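Local coordinates for thiamine monophosphate kinase (Aquifex aeolicus, PDB 1VQV), which catalyses the ATP-dependent phosphorylation of thiamine monophosphate to thiamine diphosphate, the active form of vitamin B1, at residues L39-D43 with V67-V72; L78-I84 with S129-E135. One frame throughout, in Å; residues are numbered along the deposited sequence.

Contact 1: L39-D43 with V67-V72; sequences LLTTD and VNVSDV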
# COMPACT_ATOMS: atom_id res chain seq x y z
N LEU B 39 -6.23 -5.88 -11.05
CA LEU B 39 -6.08 -6.67 -9.84
C LEU B 39 -5.26 -5.85 -8.86
O LEU B 39 -4.12 -5.47 -9.14
CB LEU B 39 -5.41 -8.00 -10.16
CG LEU B 39 -6.18 -8.91 -11.12
CD1 LEU B 39 -5.42 -10.19 -11.35
CD2 LEU B 39 -7.56 -9.21 -10.54
N LEU B 40 -5.87 -5.55 -7.72
CA LEU B 40 -5.21 -4.78 -6.70
C LEU B 40 -4.75 -5.72 -5.60
O LEU B 40 -5.52 -6.56 -5.11
CB LEU B 40 -6.17 -3.74 -6.15
CG LEU B 40 -6.87 -2.90 -7.22
CD1 LEU B 40 -7.80 -1.90 -6.53
CD2 LEU B 40 -5.85 -2.19 -8.10
N THR B 41 -3.47 -5.59 -5.24
CA THR B 41 -2.87 -6.41 -4.20
C THR B 41 -1.90 -5.63 -3.31
O THR B 41 -1.32 -4.62 -3.72
CB THR B 41 -2.11 -7.64 -4.81
OG1 THR B 41 -1.72 -8.53 -3.75
CG2 THR B 41 -0.85 -7.20 -5.56
N THR B 42 -1.75 -6.11 -2.08
CA THR B 42 -0.82 -5.54 -1.10
C THR B 42 -0.23 -6.68 -0.26
O THR B 42 -0.88 -7.69 -0.03
CB THR B 42 -1.51 -4.50 -0.16
OG1 THR B 42 -0.57 -4.06 0.83
CG2 THR B 42 -2.73 -5.09 0.55
N ASP B 43 1.03 -6.52 0.15
CA ASP B 43 1.70 -7.49 1.00
C ASP B 43 2.66 -6.73 1.90
O ASP B 43 3.00 -5.57 1.62
CB ASP B 43 2.46 -8.53 0.18
CG ASP B 43 3.71 -7.96 -0.48
OD1 ASP B 43 3.60 -6.87 -1.07
OD2 ASP B 43 4.79 -8.60 -0.40
N VAL B 67 6.29 -11.46 -4.03
CA VAL B 67 5.12 -11.93 -3.32
C VAL B 67 3.87 -11.35 -3.97
O VAL B 67 2.90 -12.07 -4.21
CB VAL B 67 5.16 -11.55 -1.82
CG1 VAL B 67 3.89 -12.02 -1.13
CG2 VAL B 67 6.36 -12.20 -1.16
N ASN B 68 3.88 -10.06 -4.26
CA ASN B 68 2.72 -9.44 -4.88
C ASN B 68 2.43 -9.97 -6.26
O ASN B 68 1.28 -10.08 -6.66
CB ASN B 68 2.87 -7.93 -4.94
CG ASN B 68 2.47 -7.28 -3.67
OD1 ASN B 68 1.55 -7.74 -3.01
ND2 ASN B 68 3.14 -6.20 -3.31
N VAL B 69 3.49 -10.29 -7.00
CA VAL B 69 3.35 -10.81 -8.36
C VAL B 69 2.71 -12.21 -8.35
O VAL B 69 1.92 -12.54 -9.22
CB VAL B 69 4.74 -10.87 -9.07
CG1 VAL B 69 4.60 -11.51 -10.43
CG2 VAL B 69 5.31 -9.46 -9.21
N SER B 70 3.04 -13.00 -7.34
CA SER B 70 2.51 -14.35 -7.21
C SER B 70 1.01 -14.42 -7.00
O SER B 70 0.39 -15.44 -7.27
CB SER B 70 3.21 -15.09 -6.08
OG SER B 70 4.52 -15.48 -6.47
N ASP B 71 0.44 -13.33 -6.50
CA ASP B 71 -1.00 -13.24 -6.26
C ASP B 71 -1.70 -12.81 -7.54
O ASP B 71 -2.76 -13.33 -7.87
CB ASP B 71 -1.28 -12.22 -5.17
CG ASP B 71 -0.76 -12.66 -3.84
OD1 ASP B 71 -1.10 -13.79 -3.43
OD2 ASP B 71 -0.01 -11.87 -3.22
N VAL B 72 -1.11 -11.83 -8.22
CA VAL B 72 -1.64 -11.34 -9.48
C VAL B 72 -1.59 -12.49 -10.48
O VAL B 72 -2.53 -12.71 -11.23
CB VAL B 72 -0.77 -10.19 -10.07
CG1 VAL B 72 -1.29 -9.81 -11.45
CG2 VAL B 72 -0.79 -8.98 -9.14
O HOH W 1 0.20 -9.77 -1.81
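Thr41, Asn68 and Asp71 meet around water 1. The hydroxyl OG1 of Thr41 holds the water at 3.0 Å from the strand side. From the helix side, the water is 2.7 Å from Asn68 OD1, to which it can donate. It can also donate to Asp71 OD2, at 2.5 Å, a distance short enough to leave the water's exact place uncertain. More acceptors surround this water than it has protons, so its bonds are probably shared or alternate. Thr41 has OG1 swung to the far side of CB from the backbone N (chi1 -171°). This turns the hydroxyl toward the water and lets CG2 pack on the helix, 4.0 Å from Val72 CG2. Further toward the start of the strand segment, Leu39 CD1 rests against Val72 CG1 at 4.1 Å. The two segments run roughly antiparallel, with their axes 8.1 Å apart at an angle of 146°. This is helix 57-73 packed on strand 38-46, outermost within the chain in the four-stranded sheet of the PurM-like N-terminal domain. The polar end of the contact belongs to the active site: Thr41, Thr42, Asp43 and Asp71 all bind magnesium. Asp43 and Asp71 are ligands of one shared ion, and their OD2 atoms stand 6.5 Å apart here. At the Asp43 end of the strand segment, OD2 lies against the side of Val67, 3.3 Å from Val67 CB. Asp43 OD1 is modelled too near the Asn68 amide for their relation to be trusted. Asn68 ND2 makes a weak hydrogen bond to Val130 O on the neighbouring strand. Asp71 touches Asp207, another magnesium ligand, on strand 204-208. Thr42 O accepts a weak hydrogen bond from Asn119 ND2 of the second subunit.

Contact 2: L78-I84 with S129-E135; sequences LPKWALI and SVFLVGE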
# COMPACT_ATOMS: atom_id res chain seq x y z
N LEU B 78 -1.38 -10.04 -15.27
CA LEU B 78 0.02 -9.66 -15.40
C LEU B 78 0.30 -8.41 -14.57
O LEU B 78 -0.50 -7.48 -14.54
CB LEU B 78 0.36 -9.42 -16.88
CG LEU B 78 0.58 -10.66 -17.76
CD1 LEU B 78 0.89 -10.24 -19.17
CD2 LEU B 78 1.71 -11.49 -17.20
N PRO B 79 1.44 -8.38 -13.85
CA PRO B 79 1.87 -7.26 -13.00
C PRO B 79 2.24 -6.03 -13.82
O PRO B 79 3.08 -6.12 -14.71
CB PRO B 79 3.07 -7.83 -12.25
CG PRO B 79 3.67 -8.75 -13.26
CD PRO B 79 2.46 -9.46 -13.83
N LYS B 80 1.62 -4.90 -13.51
CA LYS B 80 1.88 -3.65 -14.23
C LYS B 80 2.55 -2.55 -13.41
O LYS B 80 3.67 -2.13 -13.73
CB LYS B 80 0.59 -3.12 -14.84
CG LYS B 80 0.02 -4.01 -15.98
CD LYS B 80 0.92 -3.97 -17.23
CE LYS B 80 0.91 -2.58 -17.86
NZ LYS B 80 1.96 -2.43 -18.91
N TRP B 81 1.91 -2.08 -12.34
CA TRP B 81 2.48 -0.99 -11.54
C TRP B 81 2.64 -1.32 -10.06
O TRP B 81 1.87 -2.09 -9.49
CB TRP B 81 1.62 0.28 -11.68
CG TRP B 81 1.36 0.64 -13.10
CD1 TRP B 81 2.27 1.13 -14.00
CD2 TRP B 81 0.16 0.39 -13.83
NE1 TRP B 81 1.71 1.19 -15.25
CE2 TRP B 81 0.42 0.74 -15.18
CE3 TRP B 81 -1.11 -0.10 -13.49
CZ2 TRP B 81 -0.54 0.61 -16.19
CZ3 TRP B 81 -2.07 -0.24 -14.48
CH2 TRP B 81 -1.78 0.12 -15.82
N ALA B 82 3.63 -0.70 -9.44
CA ALA B 82 3.89 -0.94 -8.03
C ALA B 82 4.24 0.32 -7.22
O ALA B 82 4.93 1.22 -7.71
CB ALA B 82 5.01 -1.95 -7.90
N LEU B 83 3.73 0.36 -6.00
CA LEU B 83 3.98 1.45 -5.05
C LEU B 83 4.67 0.83 -3.83
O LEU B 83 4.12 -0.06 -3.17
CB LEU B 83 2.67 2.11 -4.59
CG LEU B 83 1.87 3.01 -5.52
CD1 LEU B 83 0.69 3.58 -4.78
CD2 LEU B 83 2.75 4.13 -6.01
N ILE B 84 5.88 1.30 -3.53
CA ILE B 84 6.61 0.76 -2.40
C ILE B 84 6.80 1.75 -1.27
O ILE B 84 7.45 2.78 -1.42
CB ILE B 84 7.99 0.23 -2.84
CG1 ILE B 84 7.78 -0.92 -3.83
CG2 ILE B 84 8.79 -0.21 -1.63
CD1 ILE B 84 9.04 -1.59 -4.28
N SER B 129 6.05 -2.33 2.84
CA SER B 129 4.67 -2.45 2.42
C SER B 129 4.60 -2.17 0.93
O SER B 129 4.89 -1.07 0.48
CB SER B 129 3.80 -1.45 3.20
OG SER B 129 2.43 -1.56 2.88
N VAL B 130 4.21 -3.18 0.16
CA VAL B 130 4.15 -3.06 -1.29
C VAL B 130 2.73 -3.10 -1.85
O VAL B 130 1.85 -3.80 -1.33
CB VAL B 130 4.96 -4.20 -1.95
CG1 VAL B 130 5.93 -3.63 -2.96
CG2 VAL B 130 5.68 -5.00 -0.89
N PHE B 131 2.54 -2.36 -2.93
CA PHE B 131 1.25 -2.27 -3.58
C PHE B 131 1.46 -2.58 -5.05
O PHE B 131 2.36 -2.03 -5.68
CB PHE B 131 0.69 -0.86 -3.41
CG PHE B 131 -0.56 -0.57 -4.21
CD1 PHE B 131 -1.75 -1.29 -3.99
CD2 PHE B 131 -0.58 0.50 -5.12
CE1 PHE B 131 -2.93 -0.94 -4.66
CE2 PHE B 131 -1.75 0.85 -5.79
CZ PHE B 131 -2.93 0.13 -5.57
N LEU B 132 0.62 -3.44 -5.59
CA LEU B 132 0.78 -3.80 -6.98
C LEU B 132 -0.53 -3.86 -7.73
O LEU B 132 -1.51 -4.42 -7.25
CB LEU B 132 1.47 -5.14 -7.08
CG LEU B 132 1.70 -5.67 -8.49
CD1 LEU B 132 2.67 -4.79 -9.24
CD2 LEU B 132 2.24 -7.07 -8.39
N VAL B 133 -0.52 -3.27 -8.92
CA VAL B 133 -1.69 -3.29 -9.76
C VAL B 133 -1.39 -4.11 -10.99
O VAL B 133 -0.33 -3.95 -11.60
CB VAL B 133 -2.08 -1.90 -10.19
CG1 VAL B 133 -3.34 -1.98 -11.04
CG2 VAL B 133 -2.28 -1.02 -8.97
N GLY B 134 -2.32 -5.00 -11.36
CA GLY B 134 -2.15 -5.84 -12.54
C GLY B 134 -3.43 -6.01 -13.34
O GLY B 134 -4.51 -6.16 -12.78
N GLU B 135 -3.32 -6.00 -14.66
CA GLU B 135 -4.48 -6.16 -15.52
C GLU B 135 -4.75 -7.64 -15.84
O GLU B 135 -3.88 -8.49 -15.66
CB GLU B 135 -4.27 -5.37 -16.82
CG GLU B 135 -2.88 -5.52 -17.38
CD GLU B 135 -2.69 -4.90 -18.76
OE1 GLU B 135 -3.14 -3.74 -18.96
OE2 GLU B 135 -2.09 -5.58 -19.64
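Residues 78-84 and 129-135 pair as antiparallel strands, with axes 4.5 Å apart and chain directions 140° apart. A classic beta bulge interrupts the pairing. Lys80 N and Trp81 N both donate to Val133 O, at 2.9 Å and 3.0 Å, and both lie in its carbonyl plane. Beyond the bulge, Leu83 and Phe131 form a regular hydrogen-bonded pair through both backbone N-H groups. These are inner strands of the PurM-like N-terminal sheet. One face carries Pro79, Ala82, Ile84, Val130 and Leu132, and packs on helices 57-73 and 94-111. There Pro79 CB meets Leu132 CD2 at 4.0 Å, while Ile84 and Val130 lie side by side through their CG1 atoms. The other face carries Trp81, Leu83, Phe131 and Val133 and reaches the second subunit. The Phe131 ring stacks on Phe131 of that subunit, and Trp81 packs on its Leu40. Phe131 CG lies across the CA-CB bond from its backbone N (chi1 172°), which sets the ring beside Leu83, with Leu83 CB at the ring edge. At the bulge, Lys80 CG touches Glu135 CG at 3.6 Å, but the charged ends stay apart, NZ 5.2 Å from OE2. The indole of Trp81 has Lys80 CB over the centre of one face, while Val133 CG1 lies in the ring plane at the edge, 3.8 Å from CE3.

How the contacts relate
After two N-terminal helices, 3-6 and 8-19, the chain forms strand 38-46, outermost in its four-stranded sheet within the chain, then returns along helix 57-73. Contact 1 closes this loop of 23 residues. A short turn leads into strand 77-88, and helix 94-111 and strand 114-122 follow before strand 127-136 closes contact 2. The two contacts are therefore in series and do not nest or cross. Strand 127-136, the last of this sheet's four strands in sequence, inserts between strands 38-46 and 77-88. Probable backbone hydrogen bonds run from Leu39 N to Gly134 O and from Leu132 N to Thr41 O. Together the contacts join helix 57-73 and strand 38-46 to the inner strands, with the helix on one face and the second subunit reaching the other.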